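Local coordinates for protein Pre-mRNA-splicing factor SAD1 (Saccharomyces cerevisiae, PDB 4MSX) that promotes assembly of U4 snRNA into the U4/U6 snRNP and is required for pre-mRNA splicing, although it is a catalytically inactive relative of deubiquitinases, at residues E450-I455 against E466-K471. Sequence-based numbering, arbitrary orientation. Where two conformers were deposited one is given.
Sequences EKWIEI and ELLFLK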
ATOM      1  N   GLU A 450      15.717  10.358   8.833  1.00 45.58           N
ATOM      2  CA  GLU A 450      16.706   9.429   8.275  1.00 43.90           C
ATOM      3  C   GLU A 450      16.679   8.010   8.861  1.00 45.95           C
ATOM      4  O   GLU A 450      17.716   7.461   9.162  1.00 49.31           O
ATOM      5  CB  GLU A 450      18.108  10.047   8.415  1.00 49.19           C
ATOM      6  CG  GLU A 450      18.122  11.431   7.779  1.00 46.42           C
ATOM      7  CD  GLU A 450      19.459  12.168   7.861  1.00 70.15           C
ATOM      8  OE1 GLU A 450      20.437  11.618   8.424  1.00 59.76           O
ATOM      9  OE2 GLU A 450      19.518  13.310   7.348  1.00 64.53           O
ATOM     10  N   LYS A 451      15.497   7.407   9.006  1.00 40.85           N
ATOM     11  CA  LYS A 451      15.410   6.074   9.548  1.00 43.27           C
ATOM     12  C   LYS A 451      14.738   5.150   8.539  1.00 36.59           C
ATOM     13  O   LYS A 451      13.896   5.603   7.738  1.00 34.20           O
ATOM     14  CB  LYS A 451      14.584   6.066  10.836  1.00 49.80           C
ATOM     15  CG  LYS A 451      15.032   7.059  11.888  1.00 67.30           C
ATOM     16  CD  LYS A 451      16.231   6.546  12.677  1.00 80.41           C
ATOM     17  CE  LYS A 451      16.467   7.404  13.929  1.00 99.30           C
ATOM     18  NZ  LYS A 451      15.271   7.459  14.854  1.00 81.15           N
ATOM     19  N   TRP A 452      15.124   3.878   8.591  1.00 36.27           N
ATOM     20  CA  TRP A 452      14.406   2.819   7.888  1.00 35.52           C
ATOM     21  C   TRP A 452      13.440   2.181   8.854  1.00 35.77           C
ATOM     22  O   TRP A 452      13.816   1.762   9.963  1.00 38.29           O
ATOM     23  CB  TRP A 452      15.385   1.758   7.350  1.00 32.76           C
ATOM     24  CG  TRP A 452      16.023   2.194   6.068  1.00 34.12           C
ATOM     25  CD1 TRP A 452      17.247   2.837   5.911  1.00 38.59           C
ATOM     26  CD2 TRP A 452      15.469   2.063   4.764  1.00 31.78           C
ATOM     27  NE1 TRP A 452      17.461   3.111   4.583  1.00 34.02           N
ATOM     28  CE2 TRP A 452      16.401   2.621   3.850  1.00 34.29           C
ATOM     29  CE3 TRP A 452      14.275   1.497   4.268  1.00 32.59           C
ATOM     30  CZ2 TRP A 452      16.170   2.652   2.472  1.00 32.64           C
ATOM     31  CZ3 TRP A 452      14.047   1.518   2.898  1.00 27.61           C
ATOM     32  CH2 TRP A 452      14.998   2.084   2.010  1.00 32.87           C
ATOM     33  N   ILE A 453      12.194   2.030   8.424  1.00 34.11           N
ATOM     34  CA  ILE A 453      11.215   1.373   9.275  1.00 29.10           C
ATOM     35  C   ILE A 453      10.759   0.129   8.552  1.00 31.94           C
ATOM     36  O   ILE A 453      10.300   0.221   7.402  1.00 29.90           O
ATOM     37  CB  ILE A 453       9.976   2.271   9.472  1.00 31.59           C
ATOM     38  CG1 ILE A 453      10.355   3.634  10.059  1.00 41.17           C
ATOM     39  CG2 ILE A 453       8.954   1.567  10.346  1.00 33.09           C
ATOM     40  CD1 ILE A 453      11.025   3.557  11.403  1.00 45.99           C
ATOM     41  N   GLU A 454      10.851  -1.012   9.227  1.00 29.63           N
ATOM     42  CA  GLU A 454      10.422  -2.282   8.661  1.00 32.45           C
ATOM     43  C   GLU A 454       9.029  -2.632   9.175  1.00 36.56           C
ATOM     44  O   GLU A 454       8.805  -2.744  10.370  1.00 38.13           O
ATOM     45  CB  GLU A 454      11.391  -3.393   9.060  1.00 33.04           C
ATOM     46  CG  GLU A 454      10.927  -4.797   8.666  1.00 32.76           C
ATOM     47  CD  GLU A 454      11.971  -5.871   9.071  1.00 44.83           C
ATOM     48  OE1 GLU A 454      13.084  -5.859   8.516  1.00 40.89           O
ATOM     49  OE2 GLU A 454      11.673  -6.690   9.961  1.00 48.71           O
ATOM     50  N   ILE A 455       8.108  -2.852   8.260  1.00 30.36           N
ATOM     51  CA  ILE A 455       6.721  -3.141   8.644  1.00 26.57           C
ATOM     52  C   ILE A 455       6.469  -4.610   8.344  1.00 34.25           C
ATOM     53  O   ILE A 455       6.480  -5.023   7.192  1.00 32.77           O
ATOM     54  CB  ILE A 455       5.787  -2.218   7.895  1.00 30.60           C
ATOM     55  CG1 ILE A 455       6.204  -0.782   8.240  1.00 31.98           C
ATOM     56  CG2 ILE A 455       4.327  -2.529   8.270  1.00 29.35           C
ATOM     57  CD1 ILE A 455       5.780   0.288   7.292  1.00 37.64           C
ATOM     58  N   GLU A 466      22.754   0.120   6.358  1.00 47.18           N
ATOM     59  CA  GLU A 466      23.880  -0.603   5.729  1.00 43.93           C
ATOM     60  C   GLU A 466      23.658  -2.099   5.783  1.00 43.27           C
ATOM     61  O   GLU A 466      24.317  -2.824   5.052  1.00 44.75           O
ATOM     62  CB  GLU A 466      25.268  -0.245   6.325  1.00 47.21           C
ATOM     63  CG  GLU A 466      25.286   0.236   7.757  1.00 64.38           C
ATOM     64  CD  GLU A 466      25.003   1.728   7.849  1.00 82.59           C
ATOM     65  OE1 GLU A 466      23.873   2.102   8.280  1.00 63.44           O
ATOM     66  OE2 GLU A 466      25.908   2.518   7.467  1.00 82.60           O
ATOM     67  N   LEU A 467      22.720  -2.572   6.612  1.00 33.00           N
ATOM     68  CA  LEU A 467      22.479  -3.993   6.732  0.84 37.67           C
ATOM     69  C   LEU A 467      21.200  -4.470   6.023  1.00 38.03           C
ATOM     70  O   LEU A 467      20.884  -5.672   6.044  1.00 36.03           O
ATOM     71  CB  LEU A 467      22.458  -4.395   8.206  0.84 42.22           C
ATOM     72  CG  LEU A 467      23.727  -3.956   8.972  0.84 42.97           C
ATOM     73  CD1 LEU A 467      23.594  -4.350  10.429  0.84 45.32           C
ATOM     74  CD2 LEU A 467      25.003  -4.550   8.329  0.84 35.49           C
ATOM     75  N   LEU A 468      20.480  -3.554   5.368  1.00 35.80           N
ATOM     76  CA  LEU A 468      19.197  -3.948   4.720  1.00 33.05           C
ATOM     77  C   LEU A 468      19.404  -5.094   3.748  1.00 29.92           C
ATOM     78  O   LEU A 468      18.620  -6.036   3.701  1.00 29.53           O
ATOM     79  CB  LEU A 468      18.613  -2.747   3.946  1.00 35.48           C
ATOM     80  CG  LEU A 468      18.095  -1.588   4.785  1.00 41.49           C
ATOM     81  CD1 LEU A 468      17.462  -0.516   3.884  1.00 39.75           C
ATOM     82  CD2 LEU A 468      17.114  -2.101   5.837  1.00 35.45           C
ATOM     83  N   PHE A 469      20.514  -5.075   3.015  1.00 30.44           N
ATOM     84  CA  PHE A 469      20.704  -6.063   1.963  1.00 31.09           C
ATOM     85  C   PHE A 469      20.887  -7.451   2.499  1.00 30.87           C
ATOM     86  O   PHE A 469      20.820  -8.395   1.748  1.00 31.83           O
ATOM     87  CB  PHE A 469      21.880  -5.706   1.065  1.00 30.84           C
ATOM     88  CG  PHE A 469      23.218  -6.017   1.702  1.00 35.84           C
ATOM     89  CD1 PHE A 469      23.842  -5.071   2.499  1.00 35.09           C
ATOM     90  CD2 PHE A 469      23.815  -7.280   1.520  1.00 36.13           C
ATOM     91  CE1 PHE A 469      25.102  -5.355   3.108  1.00 39.48           C
ATOM     92  CE2 PHE A 469      25.100  -7.582   2.140  1.00 32.76           C
ATOM     93  CZ  PHE A 469      25.695  -6.624   2.947  1.00 37.78           C
ATOM     94  N   LEU A 470      21.057  -7.642   3.805  1.00 35.56           N
ATOM     95  CA  LEU A 470      21.194  -9.040   4.277  1.00 29.13           C
ATOM     96  C   LEU A 470      19.934  -9.895   4.121  1.00 40.86           C
ATOM     97  O   LEU A 470      20.030 -11.108   4.094  1.00 38.07           O
ATOM     98  CB  LEU A 470      21.605  -9.067   5.745  1.00 35.86           C
ATOM     99  CG  LEU A 470      23.033  -8.520   5.915  1.00 37.33           C
ATOM    100  CD1 LEU A 470      23.313  -8.458   7.378  1.00 39.09           C
ATOM    101  CD2 LEU A 470      24.016  -9.482   5.181  1.00 37.77           C
ATOM    102  N   LYS A 471      18.765  -9.271   4.025  1.00 32.81           N
ATOM    103  CA  LYS A 471      17.525 -10.048   3.785  1.00 30.71           C
ATOM    104  C   LYS A 471      17.283 -10.171   2.294  1.00 29.15           C
ATOM    105  O   LYS A 471      17.869  -9.400   1.482  1.00 31.68           O
ATOM    106  CB  LYS A 471      16.335  -9.310   4.448  1.00 36.87           C
ATOM    107  CG  LYS A 471      16.474  -9.278   5.965  1.00 48.92           C
ATOM    108  CD  LYS A 471      15.144  -8.999   6.670  1.00 57.62           C
ATOM    109  CE  LYS A 471      15.288  -9.090   8.198  1.00 71.05           C
ATOM    110  NZ  LYS A 471      14.078  -8.574   8.959  1.00 56.87           N
TER
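Leu468 sets a single methyl, CD1, on one face of the Trp452 indole. CD1 lies 3.4 Å from the centroid of the five-membered ring and only 17° off its normal, which defines a CH-pi contact over the face. The closest ring atoms, CE2 at 3.3 Å and CD2 at 3.4 Å from Leu468 CD1, form the bond shared by both rings, so the methyl sits over the middle of the indole. The two side chains cross at about a right angle, the leucine CG-CD1 bond inclined to the ring normal.

Two residues beyond Trp452, Glu454 meets Lys471 of the loop 466-471 from the opposite direction in a salt bridge. Glu454 has CG anti to the backbone N (chi1 172°) and is extended beyond it, while the lysine chain is also stretched, which lets the charged ends meet although the backbones stand well apart. Lys471 NZ donates to Glu454 OE1 at 2.9 Å, on the syn side and 21° out of the carboxylate plane. Arg463 binds OE2 and Gln443 donates to OE1, so three side chains hold this buried carboxylate, probably favouring its ionised form.

Within the USP-family domain, strand 451-456 pairs antiparallel with strands 438-446 and 459-463; the connection leading from 459-463 to strand 472-480 brings Leu468 and Lys471 back against it, with Tyr445 and Leu413 also packing on Trp452.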